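Local coordinates for uncharacterized protein (Acidithiobacillus ferrooxidans, PDB 3LUU) that is of unknown function but binds zinc and belongs to the family of gamma-butyrobetaine hydroxylase-like N-terminal domains, at residues M16-D24 with S31-R39; V70-Q78 with G88-R96. All coordinates share one frame; numbering follows the deposited sequence.

Overall arrangement
The domain is built from two three-stranded antiparallel sheets, and each interaction pairs the last two strands of one sheet and runs on into a short helix. Residues 16-24 with 31-39 form interaction 1, residues 70-78 with 88-96 interaction 2; their centres lie 14 Å apart, on opposite sides of the chain's centre. Leucines of the two helices meet, Leu38 CD2 3.6 Å from Leu95 CD2, and strand residue Leu33 touches the backbone of the second helix, its CD1 3.6 Å from Leu95 O. The zinc ion belongs to interaction 1 through His37, with Glu41 and Glu101 completing the protein ligands. Interaction 2 stays farther off, the Phe90 side chain about 9 Å from the metal.

Interaction 1. Residues M16-D24 with S31-R39; sequences MISRVMEVD and SRLTFEHLR. With ZN (zinc ion), chain B.
Phe35, first residue of the helix that follows the 20-25/30-34 beta hairpin, lays one ring face against the backbone of Arg19 and Val20. Arg19 CA makes a CH-pi contact 4.0 Å from the ring centroid. The ring is brought there by a side chain turned back beside its backbone N (chi1 -69°), and the same residue's N-H bonds Arg19 O at 2.9 Å. Along the strands, Met21 and Leu33 exchange two nearly straight backbone bonds. On their face of the sheet Met21 meets Leu38 at about a right angle, CB to CD1 4.0 Å, so the branched leucine of the helix packs on the long, unbranched chain of the strand. On the other face Glu22 and Arg32 run side by side, carboxylate and guanidinium almost perpendicular, and their salt bridge carries a weak, bent hydrogen bond, NE to OE2 2.8 Å; Glu22 OE1 has a second charged partner in Arg13. In the modelled conformer Val20 CG2 lies over one face of the Arg32 guanidinium. Thr34 is the helix N-cap, its OG1 accepting from His37 N. Within the first helical turn, His37 binds zinc, NE2 to the metal 2.0 Å.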
HETATM    1  N   MSE A  16       7.762  10.039   0.399  1.00 16.76           N
HETATM    2  CA  MSE A  16       6.885  11.202   0.286  0.50 17.15           C
HETATM    3  C   MSE A  16       7.141  12.042  -0.960  1.00 18.23           C
HETATM    4  O   MSE A  16       6.217  12.603  -1.513  1.00 21.29           O
HETATM    5  CB  MSE A  16       7.007  12.108   1.508  0.50 15.40           C
HETATM    6  CG  MSE A  16       6.820  11.422   2.826  0.50 18.58           C
HETATM    7 SE   MSE A  16       5.078  10.565   2.880  0.38 17.68          SE
HETATM    8  CE  MSE A  16       4.063  12.118   2.264  0.50  8.59           C
ATOM      9  N   ILE A  17       8.393  12.151  -1.383  1.00 14.67           N
ATOM     10  CA  ILE A  17       8.711  13.016  -2.521  1.00 16.40           C
ATOM     11  C   ILE A  17       8.205  12.379  -3.824  1.00 16.50           C
ATOM     12  O   ILE A  17       7.495  13.011  -4.566  1.00 17.49           O
ATOM     13  CB  ILE A  17      10.243  13.378  -2.579  1.00 15.18           C
ATOM     14  CG1 ILE A  17      10.690  14.023  -1.240  1.00 15.31           C
ATOM     15  CG2 ILE A  17      10.580  14.303  -3.775  1.00 15.20           C
ATOM     16  CD1 ILE A  17       9.847  15.183  -0.799  1.00 17.91           C
ATOM     17  N   SER A  18       8.550  11.124  -4.067  1.00 14.71           N
ATOM     18  CA  SER A  18       8.111  10.411  -5.242  1.00 14.69           C
ATOM     19  C   SER A  18       6.665   9.863  -5.180  1.00 17.29           C
ATOM     20  O   SER A  18       6.104   9.467  -6.190  1.00 16.34           O
ATOM     21  CB  SER A  18       9.113   9.318  -5.559  1.00 14.85           C
ATOM     22  OG  SER A  18       9.196   8.403  -4.495  1.00 20.53           O
ATOM     23  N   ARG A  19       6.073   9.862  -3.991  1.00 16.40           N
ATOM     24  CA  ARG A  19       4.693   9.445  -3.758  1.00 14.59           C
ATOM     25  C   ARG A  19       4.453   7.988  -4.108  1.00 12.66           C
ATOM     26  O   ARG A  19       3.441   7.646  -4.748  1.00 13.83           O
ATOM     27  CB  ARG A  19       3.683  10.386  -4.422  1.00 17.42           C
ATOM     28  CG  ARG A  19       3.965  11.846  -4.067  1.00 24.15           C
ATOM     29  CD  ARG A  19       2.724  12.676  -3.730  1.00 42.06           C
ATOM     30  NE  ARG A  19       1.924  13.024  -4.907  1.00 46.70           N
ATOM     31  CZ  ARG A  19       2.263  13.914  -5.851  1.00 51.85           C
ATOM     32  NH1 ARG A  19       3.426  14.565  -5.806  1.00 51.63           N
ATOM     33  NH2 ARG A  19       1.428  14.155  -6.869  1.00 46.09           N
ATOM     34  N   VAL A  20       5.353   7.155  -3.587  1.00 13.16           N
ATOM     35  CA  VAL A  20       5.265   5.709  -3.791  0.50 14.57           C
ATOM     36  C   VAL A  20       5.704   5.003  -2.540  1.00 15.93           C
ATOM     37  O   VAL A  20       6.542   5.500  -1.755  1.00 14.45           O
ATOM     38  CB  VAL A  20       6.082   5.164  -5.002  0.50 17.39           C
ATOM     39  CG1 VAL A  20       5.747   5.928  -6.266  0.50 16.98           C
ATOM     40  CG2 VAL A  20       7.584   5.172  -4.722  0.50 16.14           C
HETATM   41  N   MSE A  21       5.078   3.848  -2.319  1.00 14.45           N
HETATM   42  CA  MSE A  21       5.448   2.994  -1.186  1.00 16.36           C
HETATM   43  C   MSE A  21       6.175   1.775  -1.740  1.00 14.40           C
HETATM   44  O   MSE A  21       5.621   1.035  -2.573  1.00 17.58           O
HETATM   45  CB  MSE A  21       4.244   2.570  -0.329  1.00 14.67           C
HETATM   46  CG  MSE A  21       4.668   2.039   1.066  1.00 15.90           C
HETATM   47 SE   MSE A  21       3.142   1.512   2.066  0.75 16.78          SE
HETATM   48  CE  MSE A  21       2.415   0.018   1.091  1.00 19.54           C
ATOM     49  N   GLU A  22       7.413   1.597  -1.311  1.00 12.63           N
ATOM     50  CA  GLU A  22       8.205   0.439  -1.699  1.00 13.16           C
ATOM     51  C   GLU A  22       8.089  -0.619  -0.625  1.00 13.84           C
ATOM     52  O   GLU A  22       8.075  -0.308   0.557  1.00 13.83           O
ATOM     53  CB  GLU A  22       9.661   0.817  -1.870  1.00 13.46           C
ATOM     54  CG  GLU A  22       9.885   1.844  -2.957  1.00 14.01           C
ATOM     55  CD  GLU A  22      11.336   1.922  -3.382  1.00 20.07           C
ATOM     56  OE1 GLU A  22      12.206   1.755  -2.516  1.00 15.31           O
ATOM     57  OE2 GLU A  22      11.630   2.185  -4.547  1.00 15.73           O
ATOM     58  N   VAL A  23       7.974  -1.864  -1.049  1.00 15.14           N
ATOM     59  CA  VAL A  23       7.961  -3.012  -0.139  1.00 14.97           C
ATOM     60  C   VAL A  23       8.888  -4.067  -0.735  1.00 15.24           C
ATOM     61  O   VAL A  23       8.729  -4.452  -1.885  1.00 15.53           O
ATOM     62  CB  VAL A  23       6.562  -3.641   0.027  1.00 14.20           C
ATOM     63  CG1 VAL A  23       6.649  -4.817   1.060  1.00 11.55           C
ATOM     64  CG2 VAL A  23       5.518  -2.592   0.423  1.00 11.93           C
ATOM     65  N   ASP A  24       9.878  -4.465   0.039  1.00 18.06           N
ATOM     66  CA  ASP A  24      10.789  -5.531  -0.341  1.00 17.31           C
ATOM     67  C   ASP A  24      10.181  -6.820   0.173  1.00 18.56           C
ATOM     68  O   ASP A  24       9.781  -6.897   1.340  1.00 17.10           O
ATOM     69  CB  ASP A  24      12.126  -5.373   0.335  1.00 16.80           C
ATOM     70  CG  ASP A  24      12.948  -4.214  -0.194  1.00 17.55           C
ATOM     71  OD1 ASP A  24      12.786  -3.709  -1.335  1.00 20.41           O
ATOM     72  OD2 ASP A  24      13.819  -3.833   0.583  1.00 14.18           O
ATOM     73  N   SER A  31       7.978  -4.158  -4.603  1.00 22.91           N
ATOM     74  CA  SER A  31       6.825  -3.488  -5.185  1.00 22.12           C
ATOM     75  C   SER A  31       7.033  -2.012  -5.033  1.00 23.26           C
ATOM     76  O   SER A  31       7.600  -1.557  -4.038  1.00 21.27           O
ATOM     77  CB  SER A  31       5.536  -3.898  -4.483  1.00 22.89           C
ATOM     78  OG  SER A  31       5.290  -5.293  -4.583  1.00 24.94           O
ATOM     79  N   ARG A  32       6.638  -1.256  -6.050  1.00 23.03           N
ATOM     80  CA  ARG A  32       6.605   0.187  -5.959  1.00 23.55           C
ATOM     81  C   ARG A  32       5.167   0.569  -6.303  1.00 23.96           C
ATOM     82  O   ARG A  32       4.788   0.591  -7.474  1.00 24.71           O
ATOM     83  CB  ARG A  32       7.612   0.840  -6.896  1.00 24.46           C
ATOM     84  CG  ARG A  32       9.065   0.497  -6.615  1.00 30.09           C
ATOM     85  CD  ARG A  32      10.022   1.182  -7.643  1.00 36.27           C
ATOM     86  NE  ARG A  32      10.563   2.433  -7.124  1.00 44.17           N
ATOM     87  CZ  ARG A  32      10.055   3.655  -7.308  1.00 54.29           C
ATOM     88  NH1 ARG A  32       8.976   3.862  -8.056  1.00 58.21           N
ATOM     89  NH2 ARG A  32      10.656   4.699  -6.737  1.00 58.39           N
ATOM     90  N   LEU A  33       4.383   0.867  -5.263  1.00 17.09           N
ATOM     91  CA  LEU A  33       2.966   1.144  -5.383  1.00 14.44           C
ATOM     92  C   LEU A  33       2.740   2.627  -5.121  1.00 16.56           C
ATOM     93  O   LEU A  33       3.124   3.113  -4.061  1.00 14.59           O
ATOM     94  CB  LEU A  33       2.189   0.296  -4.383  1.00 16.17           C
ATOM     95  CG  LEU A  33       2.206  -1.206  -4.681  1.00 16.05           C
ATOM     96  CD1 LEU A  33       1.666  -1.954  -3.477  1.00 19.02           C
ATOM     97  CD2 LEU A  33       1.390  -1.454  -5.956  1.00 17.05           C
ATOM     98  N   THR A  34       2.157   3.352  -6.088  1.00 13.63           N
ATOM     99  CA  THR A  34       1.925   4.787  -5.865  1.00 13.07           C
ATOM    100  C   THR A  34       0.910   5.000  -4.728  1.00 12.89           C
ATOM    101  O   THR A  34      -0.050   4.219  -4.525  1.00 14.69           O
ATOM    102  CB  THR A  34       1.445   5.552  -7.126  1.00 11.58           C
ATOM    103  OG1 THR A  34       0.174   5.059  -7.518  1.00 13.36           O
ATOM    104  CG2 THR A  34       2.456   5.433  -8.285  1.00 14.85           C
ATOM    105  N   PHE A  35       1.114   6.080  -3.987  1.00 13.92           N
ATOM    106  CA  PHE A  35       0.129   6.493  -2.981  1.00 13.33           C
ATOM    107  C   PHE A  35      -1.273   6.603  -3.582  1.00 12.83           C
ATOM    108  O   PHE A  35      -2.267   6.219  -2.952  1.00 15.39           O
ATOM    109  CB  PHE A  35       0.556   7.840  -2.387  1.00 13.28           C
ATOM    110  CG  PHE A  35       1.804   7.773  -1.516  1.00 12.86           C
ATOM    111  CD1 PHE A  35       2.360   6.565  -1.115  1.00 17.90           C
ATOM    112  CD2 PHE A  35       2.384   8.930  -1.027  1.00 15.85           C
ATOM    113  CE1 PHE A  35       3.477   6.515  -0.305  1.00 15.43           C
ATOM    114  CE2 PHE A  35       3.520   8.862  -0.187  1.00 20.75           C
ATOM    115  CZ  PHE A  35       4.038   7.645   0.175  1.00 14.46           C
ATOM    116  N   GLU A  36      -1.349   7.156  -4.794  1.00 12.97           N
ATOM    117  CA  GLU A  36      -2.612   7.309  -5.500  1.00 14.98           C
ATOM    118  C   GLU A  36      -3.299   5.972  -5.701  1.00 14.30           C
ATOM    119  O   GLU A  36      -4.469   5.838  -5.431  1.00 14.60           O
ATOM    120  CB  GLU A  36      -2.375   7.917  -6.864  1.00 14.73           C
ATOM    121  CG  GLU A  36      -3.650   8.103  -7.677  1.00 16.34           C
ATOM    122  CD  GLU A  36      -3.394   8.510  -9.128  1.00 13.73           C
ATOM    123  OE1 GLU A  36      -2.317   8.184  -9.690  1.00 15.19           O
ATOM    124  OE2 GLU A  36      -4.290   9.177  -9.698  1.00 14.88           O
ATOM    125  N   HIS A  37      -2.558   5.011  -6.245  1.00 15.37           N
ATOM    126  CA  HIS A  37      -3.063   3.660  -6.496  1.00 15.50           C
ATOM    127  C   HIS A  37      -3.575   3.009  -5.216  1.00 14.91           C
ATOM    128  O   HIS A  37      -4.695   2.489  -5.178  1.00 15.02           O
ATOM    129  CB  HIS A  37      -1.958   2.843  -7.162  1.00 14.95           C
ATOM    130  CG  HIS A  37      -2.389   1.515  -7.696  1.00 16.90           C
ATOM    131  ND1 HIS A  37      -1.484   0.582  -8.145  1.00 18.36           N
ATOM    132  CD2 HIS A  37      -3.609   0.971  -7.878  1.00 18.43           C
ATOM    133  CE1 HIS A  37      -2.129  -0.483  -8.572  1.00 21.61           C
ATOM    134  NE2 HIS A  37      -3.416  -0.275  -8.412  1.00 16.44           N
ATOM    135  N   LEU A  38      -2.787   3.108  -4.154  1.00 14.82           N
ATOM    136  CA  LEU A  38      -3.186   2.566  -2.857  1.00 14.49           C
ATOM    137  C   LEU A  38      -4.508   3.199  -2.360  1.00 14.59           C
ATOM    138  O   LEU A  38      -5.418   2.517  -1.863  1.00 15.97           O
ATOM    139  CB  LEU A  38      -2.055   2.771  -1.830  1.00 15.71           C
ATOM    140  CG  LEU A  38      -0.778   1.945  -2.040  1.00 15.77           C
ATOM    141  CD1 LEU A  38       0.361   2.576  -1.264  1.00 12.57           C
ATOM    142  CD2 LEU A  38      -0.990   0.496  -1.620  1.00 16.38           C
ATOM    143  N   ARG A  39      -4.620   4.505  -2.523  1.00 14.88           N
ATOM    144  CA  ARG A  39      -5.817   5.195  -2.094  1.00 15.68           C
ATOM    145  C   ARG A  39      -7.039   4.783  -2.906  1.00 15.18           C
ATOM    146  O   ARG A  39      -8.109   4.542  -2.341  1.00 13.67           O
ATOM    147  CB  ARG A  39      -5.580   6.715  -2.139  1.00 12.68           C
ATOM    148  CG  ARG A  39      -6.759   7.578  -1.705  1.00 16.67           C
ATOM    149  CD  ARG A  39      -7.206   7.279  -0.302  1.00 18.66           C
ATOM    150  NE  ARG A  39      -8.451   7.958   0.000  1.00 20.04           N
ATOM    151  CZ  ARG A  39      -9.670   7.455  -0.190  1.00 28.36           C
ATOM    152  NH1 ARG A  39      -9.846   6.245  -0.685  1.00 22.84           N
ATOM    153  NH2 ARG A  39     -10.735   8.180   0.116  1.00 28.49           N
TER
HETATM  154 ZN    ZN B 101      -4.869  -1.434  -9.244  1.00 24.27          ZN
HETATM  155  O   HOH W   1      11.066   6.957  -5.840  1.00 33.76           O
HETATM  156  O   HOH W   2       0.929   8.781  -5.829  1.00 16.55           O

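Interaction 2. Residues V70-Q78 with G88-R96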
ATOM      1  N   VAL A  70       1.038   1.843   9.619  1.00 16.78           N
ATOM      2  CA  VAL A  70       0.989   1.240  10.946  1.00 15.89           C
ATOM      3  C   VAL A  70       0.756  -0.275  10.793  1.00 14.93           C
ATOM      4  O   VAL A  70      -0.210  -0.706  10.170  1.00 14.73           O
ATOM      5  CB  VAL A  70      -0.144   1.870  11.788  1.00 15.48           C
ATOM      6  CG1 VAL A  70      -0.203   1.249  13.185  1.00 16.82           C
ATOM      7  CG2 VAL A  70       0.054   3.384  11.899  1.00 18.74           C
ATOM      8  N   PRO A  71       1.642  -1.096  11.351  1.00 14.13           N
ATOM      9  CA  PRO A  71       1.440  -2.527  11.196  1.00 15.55           C
ATOM     10  C   PRO A  71       0.226  -2.993  11.973  1.00 16.72           C
ATOM     11  O   PRO A  71      -0.056  -2.475  13.065  1.00 15.35           O
ATOM     12  CB  PRO A  71       2.699  -3.153  11.788  1.00 18.58           C
ATOM     13  CG  PRO A  71       3.616  -2.069  12.123  1.00 21.12           C
ATOM     14  CD  PRO A  71       2.892  -0.763  12.050  1.00 17.02           C
ATOM     15  N   VAL A  72      -0.488  -3.949  11.397  1.00 14.87           N
ATOM     16  CA  VAL A  72      -1.678  -4.516  12.006  1.00 14.97           C
ATOM     17  C   VAL A  72      -1.345  -5.993  12.165  1.00 15.56           C
ATOM     18  O   VAL A  72      -1.239  -6.740  11.182  1.00 15.56           O
ATOM     19  CB  VAL A  72      -2.929  -4.253  11.145  1.00 15.94           C
ATOM     20  CG1 VAL A  72      -4.163  -5.006  11.705  1.00 14.22           C
ATOM     21  CG2 VAL A  72      -3.195  -2.730  11.038  1.00  8.79           C
ATOM     22  N   GLY A  73      -1.085  -6.383  13.413  1.00 15.25           N
ATOM     23  CA  GLY A  73      -0.629  -7.726  13.708  1.00 18.56           C
ATOM     24  C   GLY A  73       0.568  -8.033  12.836  1.00 20.80           C
ATOM     25  O   GLY A  73       1.382  -7.146  12.590  1.00 20.57           O
ATOM     26  N   HIS A  74       0.632  -9.267  12.336  1.00 22.49           N
ATOM     27  CA  HIS A  74       1.668  -9.672  11.396  1.00 24.33           C
ATOM     28  C   HIS A  74       1.172  -9.769   9.963  1.00 22.96           C
ATOM     29  O   HIS A  74       1.941 -10.075   9.079  1.00 25.71           O
ATOM     30  CB  HIS A  74       2.219 -11.041  11.817  1.00 28.37           C
ATOM     31  CG  HIS A  74       3.015 -10.996  13.084  1.00 38.05           C
ATOM     32  ND1 HIS A  74       4.096 -10.153  13.250  1.00 50.82           N
ATOM     33  CD2 HIS A  74       2.896 -11.691  14.241  1.00 50.30           C
ATOM     34  CE1 HIS A  74       4.601 -10.324  14.460  1.00 54.01           C
ATOM     35  NE2 HIS A  74       3.896 -11.257  15.078  1.00 54.43           N
ATOM     36  N   TYR A  75      -0.098  -9.503   9.712  1.00 21.34           N
ATOM     37  CA  TYR A  75      -0.700  -9.856   8.432  1.00 21.85           C
ATOM     38  C   TYR A  75      -1.034  -8.649   7.575  1.00 18.34           C
ATOM     39  O   TYR A  75      -1.300  -8.795   6.376  1.00 18.96           O
ATOM     40  CB  TYR A  75      -1.968 -10.700   8.661  1.00 21.71           C
ATOM     41  CG  TYR A  75      -3.189  -9.908   9.181  1.00 32.70           C
ATOM     42  CD1 TYR A  75      -3.348  -9.615  10.542  1.00 32.78           C
ATOM     43  CD2 TYR A  75      -4.196  -9.471   8.304  1.00 35.61           C
ATOM     44  CE1 TYR A  75      -4.484  -8.888  11.012  1.00 41.57           C
ATOM     45  CE2 TYR A  75      -5.326  -8.735   8.764  1.00 40.18           C
ATOM     46  CZ  TYR A  75      -5.466  -8.445  10.115  1.00 42.24           C
ATOM     47  OH  TYR A  75      -6.581  -7.729  10.551  1.00 35.89           O
ATOM     48  N   ALA A  76      -1.025  -7.448   8.152  1.00 18.89           N
ATOM     49  CA  ALA A  76      -1.457  -6.288   7.390  1.00 15.36           C
ATOM     50  C   ALA A  76      -0.790  -4.986   7.852  1.00 15.40           C
ATOM     51  O   ALA A  76      -0.002  -4.969   8.803  1.00 14.07           O
ATOM     52  CB  ALA A  76      -2.972  -6.191   7.465  1.00 14.17           C
ATOM     53  N   VAL A  77      -1.042  -3.920   7.099  1.00 16.71           N
ATOM     54  CA  VAL A  77      -0.722  -2.560   7.510  1.00 17.96           C
ATOM     55  C   VAL A  77      -1.977  -1.679   7.329  1.00 18.92           C
ATOM     56  O   VAL A  77      -2.791  -1.884   6.420  1.00 20.46           O
ATOM     57  CB  VAL A  77       0.470  -1.865   6.731  1.00 18.17           C
ATOM     58  CG1 VAL A  77       1.824  -2.315   7.268  1.00 22.28           C
ATOM     59  CG2 VAL A  77       0.331  -1.994   5.176  1.00 19.59           C
ATOM     60  N   GLN A  78      -2.098  -0.698   8.207  1.00 16.76           N
ATOM     61  CA  GLN A  78      -3.123   0.308   8.117  1.00 17.10           C
ATOM     62  C   GLN A  78      -2.431   1.512   7.484  1.00 15.46           C
ATOM     63  O   GLN A  78      -1.387   1.981   7.986  1.00 15.64           O
ATOM     64  CB  GLN A  78      -3.600   0.668   9.512  1.00 16.14           C
ATOM     65  CG  GLN A  78      -4.716   1.699   9.557  1.00 18.37           C
ATOM     66  CD  GLN A  78      -5.012   2.194  10.976  1.00 23.38           C
ATOM     67  OE1 GLN A  78      -4.095   2.446  11.800  1.00 26.01           O
ATOM     68  NE2 GLN A  78      -6.285   2.385  11.253  1.00 30.73           N
ATOM     69  N   GLY A  88      -8.641   1.285   5.835  1.00 42.03           N
ATOM     70  CA  GLY A  88      -7.763   0.827   4.812  1.00 35.23           C
ATOM     71  C   GLY A  88      -6.749   0.018   5.553  1.00 28.71           C
ATOM     72  O   GLY A  88      -5.692   0.538   5.919  1.00 24.44           O
ATOM     73  N   ILE A  89      -7.121  -1.234   5.812  1.00 22.57           N
ATOM     74  CA  ILE A  89      -6.188  -2.242   6.307  1.00 23.18           C
ATOM     75  C   ILE A  89      -5.827  -3.006   5.047  1.00 21.62           C
ATOM     76  O   ILE A  89      -6.702  -3.496   4.344  1.00 21.72           O
ATOM     77  CB  ILE A  89      -6.807  -3.175   7.350  1.00 23.54           C
ATOM     78  CG1 ILE A  89      -7.306  -2.376   8.575  1.00 30.89           C
ATOM     79  CG2 ILE A  89      -5.831  -4.274   7.776  1.00 20.72           C
ATOM     80  CD1 ILE A  89      -6.217  -1.720   9.407  1.00 24.83           C
ATOM     81  N   PHE A  90      -4.542  -3.033   4.730  1.00 20.31           N
ATOM     82  CA  PHE A  90      -4.054  -3.684   3.526  1.00 20.29           C
ATOM     83  C   PHE A  90      -3.284  -4.914   3.959  1.00 19.80           C
ATOM     84  O   PHE A  90      -2.230  -4.791   4.615  1.00 21.30           O
ATOM     85  CB  PHE A  90      -3.102  -2.781   2.763  1.00 19.89           C
ATOM     86  CG  PHE A  90      -3.749  -1.578   2.121  1.00 18.97           C
ATOM     87  CD1 PHE A  90      -4.203  -0.523   2.899  1.00 18.07           C
ATOM     88  CD2 PHE A  90      -3.819  -1.469   0.737  1.00 21.92           C
ATOM     89  CE1 PHE A  90      -4.748   0.600   2.324  1.00 24.82           C
ATOM     90  CE2 PHE A  90      -4.393  -0.341   0.162  1.00 15.62           C
ATOM     91  CZ  PHE A  90      -4.854   0.682   0.964  1.00 15.45           C
ATOM     92  N   THR A  91      -3.769  -6.092   3.579  1.00 17.96           N
ATOM     93  CA  THR A  91      -3.015  -7.299   3.878  1.00 15.11           C
ATOM     94  C   THR A  91      -1.806  -7.349   2.938  1.00 17.87           C
ATOM     95  O   THR A  91      -1.814  -6.744   1.857  1.00 16.26           O
ATOM     96  CB  THR A  91      -3.830  -8.570   3.730  1.00 15.30           C
ATOM     97  OG1 THR A  91      -4.185  -8.781   2.354  1.00 20.46           O
ATOM     98  CG2 THR A  91      -5.094  -8.496   4.579  1.00 20.20           C
ATOM     99  N   TRP A  92      -0.768  -8.057   3.367  1.00 18.14           N
ATOM    100  CA  TRP A  92       0.408  -8.306   2.540  1.00 20.05           C
ATOM    101  C   TRP A  92       0.038  -8.939   1.190  1.00 19.22           C
ATOM    102  O   TRP A  92       0.524  -8.508   0.149  1.00 20.36           O
ATOM    103  CB  TRP A  92       1.410  -9.187   3.285  1.00 21.55           C
ATOM    104  CG  TRP A  92       1.834  -8.631   4.612  1.00 21.93           C
ATOM    105  CD1 TRP A  92       1.851  -9.297   5.804  1.00 27.02           C
ATOM    106  CD2 TRP A  92       2.299  -7.307   4.887  1.00 24.02           C
ATOM    107  NE1 TRP A  92       2.300  -8.470   6.801  1.00 28.80           N
ATOM    108  CE2 TRP A  92       2.580  -7.243   6.274  1.00 25.08           C
ATOM    109  CE3 TRP A  92       2.537  -6.173   4.101  1.00 24.17           C
ATOM    110  CZ2 TRP A  92       3.068  -6.086   6.889  1.00 20.07           C
ATOM    111  CZ3 TRP A  92       3.029  -5.021   4.718  1.00 30.88           C
ATOM    112  CH2 TRP A  92       3.280  -4.993   6.099  1.00 26.54           C
ATOM    113  N   GLU A  93      -0.865  -9.910   1.221  1.00 17.85           N
ATOM    114  CA  GLU A  93      -1.355 -10.570   0.027  1.00 17.57           C
ATOM    115  C   GLU A  93      -1.993  -9.557  -0.933  1.00 18.89           C
ATOM    116  O   GLU A  93      -1.707  -9.548  -2.126  1.00 17.29           O
ATOM    117  CB  GLU A  93      -2.336 -11.708   0.398  1.00 19.34           C
ATOM    118  CG  GLU A  93      -2.266 -12.922  -0.487  1.00 26.98           C
ATOM    119  N   TYR A  94      -2.853  -8.695  -0.404  1.00 18.26           N
ATOM    120  CA  TYR A  94      -3.490  -7.646  -1.199  1.00 18.10           C
ATOM    121  C   TYR A  94      -2.478  -6.667  -1.816  1.00 16.67           C
ATOM    122  O   TYR A  94      -2.587  -6.334  -2.979  1.00 15.25           O
ATOM    123  CB  TYR A  94      -4.454  -6.865  -0.330  1.00 18.44           C
ATOM    124  CG  TYR A  94      -5.334  -5.907  -1.064  1.00 20.62           C
ATOM    125  CD1 TYR A  94      -6.271  -6.359  -1.968  1.00 35.37           C
ATOM    126  CD2 TYR A  94      -5.261  -4.573  -0.837  1.00 22.74           C
ATOM    127  CE1 TYR A  94      -7.083  -5.490  -2.638  1.00 34.67           C
ATOM    128  CE2 TYR A  94      -6.083  -3.696  -1.501  1.00 22.07           C
ATOM    129  CZ  TYR A  94      -6.985  -4.156  -2.388  1.00 24.58           C
ATOM    130  OH  TYR A  94      -7.816  -3.268  -3.025  1.00 31.30           O
ATOM    131  N   LEU A  95      -1.512  -6.202  -1.032  1.00 14.99           N
ATOM    132  CA  LEU A  95      -0.492  -5.292  -1.537  1.00 17.59           C
ATOM    133  C   LEU A  95       0.288  -5.926  -2.672  1.00 19.33           C
ATOM    134  O   LEU A  95       0.509  -5.304  -3.728  1.00 19.03           O
ATOM    135  CB  LEU A  95       0.478  -4.887  -0.442  1.00 18.32           C
ATOM    136  CG  LEU A  95      -0.054  -3.980   0.630  1.00 19.57           C
ATOM    137  CD1 LEU A  95       1.006  -3.883   1.728  1.00 16.54           C
ATOM    138  CD2 LEU A  95      -0.384  -2.623   0.032  1.00 14.97           C
ATOM    139  N   ARG A  96       0.685  -7.179  -2.484  1.00 19.73           N
ATOM    140  CA  ARG A  96       1.389  -7.885  -3.544  1.00 22.01           C
ATOM    141  C   ARG A  96       0.552  -7.995  -4.830  1.00 23.42           C
ATOM    142  O   ARG A  96       1.077  -7.799  -5.939  1.00 23.01           O
ATOM    143  CB  ARG A  96       1.844  -9.253  -3.049  1.00 21.38           C
ATOM    144  CG  ARG A  96       2.763  -9.950  -3.939  1.00 25.89           C
ATOM    145  CD  ARG A  96       4.046  -9.190  -4.161  1.00 25.89           C
ATOM    146  NE  ARG A  96       4.757  -9.826  -5.260  1.00 27.31           N
ATOM    147  CZ  ARG A  96       5.849 -10.574  -5.155  1.00 31.74           C
ATOM    148  NH1 ARG A  96       6.442 -10.815  -3.978  1.00 19.78           N
ATOM    149  NH2 ARG A  96       6.355 -11.090  -6.264  1.00 36.92           N
TER
HETATM  150  O   HOH W   3      -1.276 -11.228   4.131  1.00 36.73           O
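Trp92 reaches across to the 73-75 turn and the start of strand 76-81 with both its backbone and its indole. The indole NE1 donates to His74 O at 2.8 Å, with the acceptor in the ring plane although the donor stands above the carbonyl plane. Ala76 N lies over one ring face, and at the far end of the indole CH2 presses on Val77 CG1 at 3.3 Å; a broad ring with a polar edge can serve both the turn and the apolar strand. With CG beside its own backbone N (chi1 -56°), the ring lies over the Tyr75-Ala76 backbone, and Trp92 N bonds Tyr75 O at 3.1 Å. Replacing this tryptophan by an alanine would probably leave His74 O without its indole donor and open a gap beside Val77 CG1.

Behind this shell, Val77 and Phe90 exchange two backbone bonds, the one from Phe90 N to Val77 O being 2.7 Å long and almost straight. On the opposite face Ala76 CB sits tightly against Ile89 CG2, 3.5 Å away, where the small alanine leaves room for the branched isoleucine pressed against it. Ile89 CD1 extends further to both Val72 CG2 and Gln78 CB. Ala76 CB also lies above one face of the Tyr75 ring, whose edge meets Thr91 CG2. Tyr75 and Ala76 together oppose Val72 in a classic beta bulge next to the turn, which is consistent with Tyr75 O and His74 O both facing Trp92. Thr91 caps the helix, OG1 accepting from Tyr94 N.

Farther out, Trp92 touches Trp25 of strand 20-25 and Phe90 packs on Leu38 of helix 35-40. Leu95, which meets Val77 CG2, sets helix 92-98 between this hairpin and Met21 of the other sheet.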